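Local coordinates for protein beta-phenylalanine aminotransferase (Variovorax paradoxus, PDB 4AO9) that probably transfers the amino group of beta-phenylalanine to a keto-acid acceptor by means of pyridoxal-5'-phosphate, as a class-III aminotransferase, at residues R170-S176 against D198-Y204; A222-P228 against A255-E261; D281-L285 against A297-R301. One frame throughout, in Å; residues are numbered along the deposited sequence.

Contact 1: residues R170-S176 against D198-Y204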
loop_
_atom_site.group_PDB
_atom_site.type_symbol
_atom_site.label_atom_id
_atom_site.label_comp_id
_atom_site.label_asym_id
_atom_site.label_seq_id
_atom_site.Cartn_x
_atom_site.Cartn_y
_atom_site.Cartn_z
ATOM N N ARG A 170 -16.939 11.398 -14.477
ATOM C CA ARG A 170 -16.839 11.155 -13.021
ATOM C C ARG A 170 -17.507 9.896 -12.484
ATOM O O ARG A 170 -17.163 9.439 -11.401
ATOM C CB ARG A 170 -17.428 12.334 -12.235
ATOM C CG ARG A 170 -16.977 13.708 -12.681
ATOM C CD ARG A 170 -15.506 13.893 -12.473
ATOM N NE ARG A 170 -15.144 13.783 -11.063
ATOM C CZ ARG A 170 -13.900 13.638 -10.621
ATOM N NH1 ARG A 170 -12.883 13.578 -11.478
ATOM N NH2 ARG A 170 -13.673 13.561 -9.319
ATOM N N LYS A 171 -18.489 9.357 -13.200
ATOM C CA LYS A 171 -19.282 8.271 -12.642
ATOM C C LYS A 171 -18.607 6.924 -12.852
ATOM O O LYS A 171 -18.063 6.645 -13.922
ATOM C CB LYS A 171 -20.691 8.288 -13.228
ATOM C CG LYS A 171 -21.661 7.426 -12.449
ATOM C CD LYS A 171 -23.090 7.526 -12.971
ATOM C CE LYS A 171 -23.704 8.914 -12.774
ATOM N NZ LYS A 171 -23.941 9.287 -11.338
ATOM N N ILE A 172 -18.635 6.089 -11.819
ATOM C CA ILE A 172 -17.970 4.791 -11.840
ATOM C C ILE A 172 -19.007 3.698 -11.600
ATOM O O ILE A 172 -19.695 3.709 -10.584
ATOM C CB ILE A 172 -16.891 4.712 -10.747
ATOM C CG1 ILE A 172 -15.838 5.803 -10.970
ATOM C CG2 ILE A 172 -16.263 3.299 -10.717
ATOM C CD1 ILE A 172 -14.883 5.970 -9.790
ATOM N N VAL A 173 -19.150 2.775 -12.551
ATOM C CA VAL A 173 -20.026 1.619 -12.370
ATOM C C VAL A 173 -19.267 0.481 -11.706
ATOM O O VAL A 173 -18.194 0.081 -12.158
ATOM C CB VAL A 173 -20.626 1.163 -13.722
ATOM C CG1 VAL A 173 -21.382 -0.157 -13.569
ATOM C CG2 VAL A 173 -21.548 2.236 -14.279
ATOM N N VAL A 174 -19.832 0.000 -10.603
ATOM C CA VAL A 174 -19.334 -1.175 -9.885
ATOM C C VAL A 174 -20.515 -2.100 -9.607
ATOM O O VAL A 174 -21.671 -1.768 -9.929
ATOM C CB VAL A 174 -18.645 -0.784 -8.549
ATOM C CG1 VAL A 174 -17.318 -0.060 -8.827
ATOM C CG2 VAL A 174 -19.580 0.059 -7.660
ATOM N N PHE A 175 -20.238 -3.252 -9.010
ATOM C CA PHE A 175 -21.285 -4.250 -8.808
ATOM C C PHE A 175 -21.467 -4.657 -7.375
ATOM O O PHE A 175 -20.512 -4.673 -6.595
ATOM C CB PHE A 175 -21.091 -5.434 -9.766
ATOM C CG PHE A 175 -21.139 -4.992 -11.183
ATOM C CD1 PHE A 175 -19.990 -4.507 -11.807
ATOM C CD2 PHE A 175 -22.351 -4.902 -11.851
ATOM C CE1 PHE A 175 -20.051 -3.982 -13.099
ATOM C CE2 PHE A 175 -22.419 -4.396 -13.141
ATOM C CZ PHE A 175 -21.266 -3.927 -13.765
ATOM N N SER A 176 -22.725 -4.939 -7.030
ATOM C CA SER A 176 -23.085 -5.394 -5.693
ATOM C C SER A 176 -22.201 -6.571 -5.305
ATOM O O SER A 176 -21.973 -7.475 -6.115
ATOM C CB SER A 176 -24.564 -5.805 -5.668
ATOM O OG SER A 176 -24.814 -6.885 -6.555
ATOM N N ASP A 198 -18.140 8.984 -7.226
ATOM C CA ASP A 198 -19.527 8.842 -7.658
ATOM C C ASP A 198 -19.782 7.423 -8.178
ATOM O O ASP A 198 -19.679 7.169 -9.377
ATOM C CB ASP A 198 -19.867 9.881 -8.728
ATOM C CG ASP A 198 -21.307 9.771 -9.191
ATOM O OD1 ASP A 198 -22.162 9.353 -8.379
ATOM O OD2 ASP A 198 -21.566 10.084 -10.366
ATOM N N PHE A 199 -20.109 6.505 -7.276
ATOM C CA PHE A 199 -20.362 5.115 -7.652
ATOM C C PHE A 199 -21.817 4.842 -7.994
ATOM O O PHE A 199 -22.718 5.198 -7.220
ATOM C CB PHE A 199 -19.951 4.172 -6.519
ATOM C CG PHE A 199 -18.472 4.083 -6.300
ATOM C CD1 PHE A 199 -17.641 3.510 -7.260
ATOM C CD2 PHE A 199 -17.898 4.554 -5.112
ATOM C CE1 PHE A 199 -16.257 3.416 -7.051
ATOM C CE2 PHE A 199 -16.526 4.463 -4.907
ATOM C CZ PHE A 199 -15.711 3.890 -5.861
ATOM N N LEU A 200 -22.030 4.172 -9.129
ATOM C CA LEU A 200 -23.331 3.597 -9.479
ATOM C C LEU A 200 -23.219 2.083 -9.302
ATOM O O LEU A 200 -22.468 1.421 -10.031
ATOM C CB LEU A 200 -23.694 3.950 -10.921
ATOM C CG LEU A 200 -24.927 3.271 -11.520
ATOM C CD1 LEU A 200 -26.190 3.584 -10.713
ATOM C CD2 LEU A 200 -25.108 3.717 -12.958
ATOM N N VAL A 201 -23.952 1.543 -8.324
ATOM C CA VAL A 201 -23.827 0.141 -7.938
ATOM C C VAL A 201 -24.950 -0.664 -8.580
ATOM O O VAL A 201 -26.140 -0.419 -8.310
ATOM C CB VAL A 201 -23.857 -0.044 -6.387
ATOM C CG1 VAL A 201 -23.604 -1.508 -6.021
ATOM C CG2 VAL A 201 -22.828 0.861 -5.708
ATOM N N LEU A 202 -24.566 -1.619 -9.422
ATOM C CA LEU A 202 -25.509 -2.423 -10.192
ATOM C C LEU A 202 -25.421 -3.879 -9.766
ATOM O O LEU A 202 -24.413 -4.306 -9.208
ATOM C CB LEU A 202 -25.190 -2.290 -11.687
ATOM C CG LEU A 202 -25.282 -0.888 -12.301
ATOM C CD1 LEU A 202 -25.011 -0.938 -13.808
ATOM C CD2 LEU A 202 -26.640 -0.236 -12.030
ATOM N N PRO A 203 -26.469 -4.668 -10.039
ATOM C CA PRO A 203 -26.420 -6.069 -9.613
ATOM C C PRO A 203 -25.427 -6.910 -10.417
ATOM O O PRO A 203 -25.426 -6.871 -11.644
ATOM C CB PRO A 203 -27.855 -6.571 -9.852
ATOM C CG PRO A 203 -28.661 -5.357 -10.176
ATOM C CD PRO A 203 -27.749 -4.306 -10.673
ATOM N N TYR A 204 -24.587 -7.673 -9.725
ATOM C CA TYR A 204 -23.684 -8.596 -10.419
ATOM C C TYR A 204 -24.474 -9.640 -11.207
ATOM O O TYR A 204 -25.511 -10.123 -10.748
ATOM C CB TYR A 204 -22.770 -9.284 -9.411
ATOM C CG TYR A 204 -21.531 -9.936 -9.998
ATOM C CD1 TYR A 204 -20.495 -9.169 -10.536
ATOM C CD2 TYR A 204 -21.383 -11.318 -9.979
ATOM C CE1 TYR A 204 -19.343 -9.763 -11.042
ATOM C CE2 TYR A 204 -20.233 -11.931 -10.491
ATOM C CZ TYR A 204 -19.216 -11.151 -11.008
ATOM O OH TYR A 204 -18.077 -11.731 -11.504
HETATM O O HOH W 1 -16.149 10.040 -8.967
#
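Ile-172 and Phe-199 lie side by side on two parallel neighbours, strands 171-175 and 198-202, at one margin of the seven-stranded mixed sheet of this class-III aminotransferase; within the chain 198-202 is the outermost strand there. Five backbone hydrogen bonds stitch the pair, from Ile-172 N to Asp-198 O at one end to Ser-176 N to Leu-202 O at the other, and the strand axes are inclined by 32°. The inner strand is the buried one: Ile-172, Val-173, Val-174 and Phe-175 are all enclosed. CG2 of Ile-172 lies 3.7 Å from CE1 of the Phe-199 ring, and CG1 of Val-174 brings a second methyl to the same ring, 3.9 Å from Phe-199 CD1. Leu-160 and Leu-164 of helix 152-167 cover Ile-172, while Phe-186 meets the Phe-199 ring edge-to-face. On the face of Val-173 and Phe-175, CG1 of Val-173 touches CD1 of Leu-202 at 3.7 Å, and the Phe-175 ring sets CE2 against Leu-202 CB. Phe-242 meets both Phe-175 and Tyr-204 edge-to-face.

The outer strand is looser: Leu-200 and Val-201, on opposite faces of the sheet, are partly exposed, and the side chain of Leu-200 meets that of Val-173 by CD2 on CG2, at 4.1 Å. At the start of the pair the contact turns polar: a water accepts from Asp-198 N and donates to Arg-170 O, bridging backbones that have begun to part. The Lys-171 chain leaves CA with CG anti to the backbone N (chi1 -165°), then bends at its last two torsions, which brings the ammonium round to the aspartate's carboxylate. Its salt bridge, Lys-171 NZ to Asp-198 OD2 at 2.7 Å, uses the syn lone pair of that oxygen. At the far end, Tyr-204 N donates to Ser-176 OG at 3.3 Å.

Contact 2: residues A222-P228 against A255-E261. With PLP (pyridoxal-5'-phosphate), chain C.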
loop_
_atom_site.group_PDB
_atom_site.type_symbol
_atom_site.label_atom_id
_atom_site.label_comp_id
_atom_site.label_asym_id
_atom_site.label_seq_id
_atom_site.Cartn_x
_atom_site.Cartn_y
_atom_site.Cartn_z
ATOM N N ALA A 222 -17.267 7.089 -16.606
ATOM C CA ALA A 222 -15.846 7.028 -16.924
ATOM C C ALA A 222 -15.388 5.591 -17.071
ATOM O O ALA A 222 -14.529 5.278 -17.905
ATOM C CB ALA A 222 -15.031 7.702 -15.813
ATOM N N VAL A 223 -15.931 4.716 -16.233
ATOM C CA VAL A 223 -15.351 3.396 -16.078
ATOM C C VAL A 223 -16.368 2.420 -15.521
ATOM O O VAL A 223 -17.247 2.796 -14.740
ATOM C CB VAL A 223 -14.040 3.481 -15.221
ATOM C CG1 VAL A 223 -14.300 4.094 -13.885
ATOM C CG2 VAL A 223 -13.358 2.129 -15.099
ATOM N N VAL A 224 -16.273 1.178 -15.996
ATOM C CA VAL A 224 -16.984 0.036 -15.429
ATOM C C VAL A 224 -15.907 -0.842 -14.814
ATOM O O VAL A 224 -15.017 -1.294 -15.523
ATOM C CB VAL A 224 -17.741 -0.747 -16.529
ATOM C CG1 VAL A 224 -18.444 -1.958 -15.914
ATOM C CG2 VAL A 224 -18.755 0.173 -17.248
ATOM N N LEU A 225 -15.976 -1.044 -13.499
ATOM C CA LEU A 225 -14.962 -1.809 -12.758
ATOM C C LEU A 225 -15.593 -3.087 -12.228
ATOM O O LEU A 225 -16.632 -3.042 -11.553
ATOM C CB LEU A 225 -14.389 -0.957 -11.611
ATOM C CG LEU A 225 -13.496 -1.689 -10.595
ATOM C CD1 LEU A 225 -12.198 -2.154 -11.218
ATOM C CD2 LEU A 225 -13.201 -0.791 -9.393
ATOM N N VAL A 226 -14.996 -4.232 -12.556
ATOM C CA VAL A 226 -15.603 -5.516 -12.205
ATOM C C VAL A 226 -14.564 -6.622 -12.023
ATOM O O VAL A 226 -13.538 -6.661 -12.720
ATOM C CB VAL A 226 -16.668 -5.919 -13.283
ATOM C CG1 VAL A 226 -15.993 -6.255 -14.612
ATOM C CG2 VAL A 226 -17.560 -7.085 -12.811
ATOM N N GLU A 227 -14.856 -7.522 -11.086
ATOM C CA GLU A 227 -14.122 -8.787 -10.955
ATOM C C GLU A 227 -14.721 -9.813 -11.920
ATOM O O GLU A 227 -15.932 -10.001 -11.916
ATOM C CB GLU A 227 -14.271 -9.332 -9.538
ATOM C CG GLU A 227 -13.697 -8.425 -8.427
ATOM C CD GLU A 227 -14.344 -8.741 -7.094
ATOM O OE1 GLU A 227 -13.836 -9.654 -6.397
ATOM O OE2 GLU A 227 -15.377 -8.102 -6.778
ATOM N N PRO A 228 -13.893 -10.484 -12.746
ATOM C CA PRO A 228 -14.491 -11.505 -13.644
ATOM C C PRO A 228 -15.041 -12.724 -12.888
ATOM O O PRO A 228 -15.863 -13.465 -13.443
ATOM C CB PRO A 228 -13.355 -11.892 -14.592
ATOM C CG PRO A 228 -12.272 -10.909 -14.388
ATOM C CD PRO A 228 -12.502 -10.151 -13.107
ATOM N N ALA A 255 -16.854 4.581 -22.188
ATOM C CA ALA A 255 -16.267 4.306 -20.883
ATOM C C ALA A 255 -15.145 3.295 -21.034
ATOM O O ALA A 255 -15.104 2.509 -21.992
ATOM C CB ALA A 255 -17.327 3.746 -19.941
ATOM N N LEU A 256 -14.238 3.303 -20.065
ATOM C CA LEU A 256 -13.229 2.248 -19.992
ATOM C C LEU A 256 -13.752 1.069 -19.190
ATOM O O LEU A 256 -14.428 1.250 -18.179
ATOM C CB LEU A 256 -11.938 2.786 -19.361
ATOM C CG LEU A 256 -11.208 3.949 -20.046
ATOM C CD1 LEU A 256 -9.908 4.214 -19.304
ATOM C CD2 LEU A 256 -10.896 3.635 -21.499
ATOM N N LEU A 257 -13.441 -0.138 -19.634
ATOM C CA LEU A 257 -13.712 -1.318 -18.819
ATOM C C LEU A 257 -12.436 -1.661 -18.079
ATOM O O LEU A 257 -11.364 -1.743 -18.688
ATOM C CB LEU A 257 -14.128 -2.514 -19.684
ATOM C CG LEU A 257 -14.352 -3.870 -19.011
ATOM C CD1 LEU A 257 -15.566 -3.828 -18.076
ATOM C CD2 LEU A 257 -14.529 -4.942 -20.089
ATOM N N VAL A 258 -12.548 -1.835 -16.766
ATOM C CA VAL A 258 -11.409 -2.245 -15.942
ATOM C C VAL A 258 -11.739 -3.577 -15.287
ATOM O O VAL A 258 -12.729 -3.693 -14.547
ATOM C CB VAL A 258 -11.059 -1.185 -14.870
ATOM C CG1 VAL A 258 -9.921 -1.683 -13.974
ATOM C CG2 VAL A 258 -10.708 0.154 -15.520
ATOM N N PHE A 259 -10.935 -4.592 -15.601
ATOM C CA PHE A 259 -11.034 -5.854 -14.886
ATOM C C PHE A 259 -10.087 -5.867 -13.693
ATOM O O PHE A 259 -8.858 -5.719 -13.842
ATOM C CB PHE A 259 -10.708 -7.049 -15.785
ATOM C CG PHE A 259 -11.836 -7.504 -16.692
ATOM C CD1 PHE A 259 -13.171 -7.502 -16.287
ATOM C CD2 PHE A 259 -11.523 -8.008 -17.948
ATOM C CE1 PHE A 259 -14.183 -7.970 -17.136
ATOM C CE2 PHE A 259 -12.530 -8.464 -18.812
ATOM C CZ PHE A 259 -13.849 -8.441 -18.410
ATOM N N ASP A 260 -10.673 -6.091 -12.522
ATOM C CA ASP A 260 -9.907 -6.334 -11.314
ATOM C C ASP A 260 -9.546 -7.815 -11.296
ATOM O O ASP A 260 -10.383 -8.654 -10.966
ATOM C CB ASP A 260 -10.744 -5.933 -10.087
ATOM C CG ASP A 260 -10.009 -6.165 -8.776
ATOM O OD1 ASP A 260 -9.010 -6.911 -8.759
ATOM O OD2 ASP A 260 -10.436 -5.598 -7.758
ATOM N N GLU A 261 -8.304 -8.116 -11.673
ATOM C CA GLU A 261 -7.806 -9.498 -11.665
ATOM C C GLU A 261 -6.809 -9.723 -10.538
ATOM O O GLU A 261 -5.977 -10.631 -10.589
ATOM C CB GLU A 261 -7.232 -9.902 -13.033
ATOM C CG GLU A 261 -8.279 -9.894 -14.160
ATOM C CD GLU A 261 -8.074 -11.012 -15.145
ATOM O OE1 GLU A 261 -8.422 -12.156 -14.807
ATOM O OE2 GLU A 261 -7.537 -10.743 -16.231
HETATM N N1 PLP C . -9.316 -6.717 -5.402
HETATM C C2 PLP C . -9.504 -8.025 -5.235
HETATM C C2A PLP C . -10.415 -8.734 -6.239
HETATM C C3 PLP C . -8.871 -8.702 -4.188
HETATM O O3 PLP C . -9.061 -9.926 -4.069
HETATM C C4 PLP C . -8.031 -8.032 -3.283
HETATM C C4A PLP C . -7.291 -8.733 -2.127
HETATM C C5 PLP C . -7.897 -6.640 -3.489
HETATM C C6 PLP C . -8.553 -6.021 -4.554
HETATM C C5A PLP C . -7.027 -5.775 -2.558
HETATM O O4P PLP C . -5.686 -6.030 -2.554
HETATM P P PLP C . -4.852 -5.569 -1.254
HETATM O O1P PLP C . -5.390 -6.412 -0.036
HETATM O O2P PLP C . -5.107 -4.042 -0.999
HETATM O O3P PLP C . -3.420 -5.810 -1.597
#
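Val-223 and Val-258 press together through their CG2 methyls at 3.3 Å, tighter than usual van der Waals contact. On that same face CD1 of Leu-225 meets CG1 of Val-258 at 3.6 Å. Across the sheet, CG1 of Val-226 lies at the edge of the Phe-259 ring, 3.5 Å from CD1, while CG of Pro-228 sits over a face of that ring; Val-226 turns CG1 there by placing it between its backbone N and carbonyl carbon (chi1 69°). Five backbone hydrogen bonds hold these side chains in step, joining parallel strands 222-226 and 256-260 in the middle of the large sheet of the PLP-dependent aminotransferase fold.

Where the strands end, the side chains turn to the cofactor. OD2 of Asp-260 stands 2.8 Å from N1 of the pyridoxal-5'-phosphate, an arrangement expected to stabilise a protonated pyridine nitrogen. Glu-227 OE1 lies 3.5 Å from the ring methyl C2A. Further out, His-180 ND1 and Asn-156 ND2 bond to Asp-260 OD2, and Val-262 N to OD1, fixing the carboxylate's rotation. Tyr-179 N and Gly-231 N each hold one oxygen of Glu-227.

Contact 3: residues D281-L285 against A297-R301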
loop_
_atom_site.group_PDB
_atom_site.type_symbol
_atom_site.label_atom_id
_atom_site.label_comp_id
_atom_site.label_asym_id
_atom_site.label_seq_id
_atom_site.Cartn_x
_atom_site.Cartn_y
_atom_site.Cartn_z
ATOM N N ASP A 281 -9.809 -2.413 -20.950
ATOM C CA ASP A 281 -8.917 -1.290 -21.221
ATOM C C ASP A 281 -7.785 -1.166 -20.210
ATOM O O ASP A 281 -6.671 -0.773 -20.573
ATOM C CB ASP A 281 -9.716 0.005 -21.275
ATOM C CG ASP A 281 -10.767 -0.031 -22.349
ATOM O OD1 ASP A 281 -10.407 0.229 -23.521
ATOM O OD2 ASP A 281 -11.928 -0.348 -22.033
ATOM N N LEU A 282 -8.077 -1.511 -18.956
ATOM C CA LEU A 282 -7.069 -1.631 -17.896
ATOM C C LEU A 282 -7.329 -2.912 -17.129
ATOM O O LEU A 282 -8.460 -3.432 -17.129
ATOM C CB LEU A 282 -7.103 -0.442 -16.920
ATOM C CG LEU A 282 -6.830 0.949 -17.502
ATOM C CD1 LEU A 282 -7.141 2.010 -16.453
ATOM C CD2 LEU A 282 -5.389 1.091 -17.977
ATOM N N THR A 283 -6.284 -3.394 -16.458
ATOM C CA THR A 283 -6.347 -4.561 -15.605
ATOM C C THR A 283 -5.552 -4.244 -14.348
ATOM O O THR A 283 -4.464 -3.664 -14.426
ATOM C CB THR A 283 -5.705 -5.764 -16.303
ATOM O OG1 THR A 283 -6.462 -6.063 -17.487
ATOM C CG2 THR A 283 -5.692 -6.996 -15.388
ATOM N N THR A 284 -6.087 -4.650 -13.200
ATOM C CA THR A 284 -5.328 -4.548 -11.956
ATOM C C THR A 284 -4.922 -5.938 -11.470
ATOM O O THR A 284 -5.621 -6.936 -11.709
ATOM C CB THR A 284 -6.092 -3.779 -10.882
ATOM O OG1 THR A 284 -7.358 -4.415 -10.652
ATOM C CG2 THR A 284 -6.317 -2.323 -11.336
ATOM N N LEU A 285 -3.755 -5.980 -10.825
ATOM C CA LEU A 285 -3.136 -7.205 -10.332
ATOM C C LEU A 285 -2.646 -6.994 -8.909
ATOM O O LEU A 285 -2.442 -5.863 -8.468
ATOM C CB LEU A 285 -1.931 -7.558 -11.208
ATOM C CG LEU A 285 -2.186 -7.835 -12.682
ATOM C CD1 LEU A 285 -0.837 -7.934 -13.402
ATOM C CD2 LEU A 285 -2.987 -9.116 -12.873
ATOM N N ALA A 297 -0.297 -3.893 -9.051
ATOM C CA ALA A 297 0.047 -3.240 -10.328
ATOM C C ALA A 297 -1.221 -2.863 -11.056
ATOM O O ALA A 297 -2.251 -3.506 -10.906
ATOM C CB ALA A 297 0.929 -4.142 -11.225
ATOM N N PHE A 298 -1.154 -1.777 -11.805
ATOM C CA PHE A 298 -2.224 -1.445 -12.739
ATOM C C PHE A 298 -1.600 -1.200 -14.087
ATOM O O PHE A 298 -0.493 -0.670 -14.182
ATOM C CB PHE A 298 -3.069 -0.246 -12.272
ATOM C CG PHE A 298 -2.359 1.092 -12.310
ATOM C CD1 PHE A 298 -1.420 1.436 -11.341
ATOM C CD2 PHE A 298 -2.684 2.038 -13.293
ATOM C CE1 PHE A 298 -0.778 2.688 -11.363
ATOM C CE2 PHE A 298 -2.050 3.282 -13.326
ATOM C CZ PHE A 298 -1.102 3.604 -12.365
ATOM N N GLY A 299 -2.296 -1.616 -15.140
ATOM C CA GLY A 299 -1.789 -1.394 -16.488
ATOM C C GLY A 299 -2.854 -1.672 -17.518
ATOM O O GLY A 299 -4.006 -1.978 -17.175
ATOM N N GLY A 300 -2.465 -1.573 -18.781
ATOM C CA GLY A 300 -3.419 -1.785 -19.863
ATOM C C GLY A 300 -2.968 -1.017 -21.075
ATOM O O GLY A 300 -1.790 -1.026 -21.413
ATOM N N ARG A 301 -3.902 -0.337 -21.724
ATOM C CA ARG A 301 -3.606 0.426 -22.943
ATOM C C ARG A 301 -2.490 1.431 -22.726
ATOM O O ARG A 301 -2.532 2.211 -21.778
ATOM C CB ARG A 301 -4.850 1.189 -23.394
ATOM C CG ARG A 301 -5.915 0.353 -24.035
ATOM C CD ARG A 301 -7.258 1.089 -24.050
ATOM N NE ARG A 301 -7.182 2.380 -24.751
ATOM C CZ ARG A 301 -8.240 3.156 -24.991
ATOM N NH1 ARG A 301 -9.444 2.750 -24.610
ATOM N NH2 ARG A 301 -8.099 4.328 -25.609
#
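Ala-297 pairs with Leu-285 through two backbone hydrogen bonds, Leu-285 N to Ala-297 O and Ala-297 N to Leu-285 O; in the second, at 3.0 Å, the donor stands well above the carbonyl plane. Their CB atoms are 4.5 Å apart, a light contact on the face that Phe-148 of strand 145-149 also approaches.

Phe-298 follows as a non-hydrogen-bonded partner of Thr-284, both side chains on the same face. The touch is made by Thr-284 CG2 on Phe-298 CB, at 4.0 Å. The ring itself leads off elsewhere: with CG between the backbone N and the carbonyl carbon (chi1 70°) it goes to His-317 and Phe-308, which it meets edge-to-face. Thr-284 OG1 is hydrogen-bonded to Asn-156 OD1.

Gly-299 exchanges two bonds with Thr-283, the shorter from Thr-283 N to Gly-299 O at 2.8 Å. That carbonyl oxygen is also met by CD2 of Leu-282 at 3.5 Å.

Gly-300 comes next to Leu-282: Leu-282 CA and Gly-300 CA are 4.1 Å apart. Bare of a side chain, Gly-300 lets its CA lie against Asp-281 O and adopts a positive phi of 153°.

Arg-301, at the N-cap position of helix 302-305, gives its N to Asp-281 O at 3.0 Å. Its chain runs alongside Asp-281, and NH1 reaches OD1 at 2.9 Å in a salt bridge. The oxygen lies in the guanidinium plane, but the arginine meets it from above the carboxylate plane, the two planes being 57° apart. The other oxygen, OD2, is held by Arg-247 and Leu-257 N, while Asp-303 takes Arg-301 NH2. The whole is an antiparallel beta hairpin, whose strand 296-300 runs against its neighbours in the large sheet of the aminotransferase fold.

The three contacts cross one seven-stranded sheet in order, contact 2 in the middle. Contact 1 adjoins it through strands 171-175 and 221-226, with centres 10 Å apart: Val-173 O lies 2.8 Å from Leu-225 N, and Tyr-204 OH 2.8 Å from Glu-227 O. Contact 3 adjoins it on the other flank, centres 9 Å apart, where Thr-284 O lies 2.9 Å from Glu-261 N and Arg-301 NH1 3.5 Å from Leu-256 CD2. Contacts 1 and 3 do not touch, their nearest atoms being about 11 Å apart. Contact 2 carries pocket residues Glu-227 and Asp-260; the side chains of Thr-284 and Tyr-204 are about 6 Å and 10 Å from a bound pyridoxal-5'-phosphate.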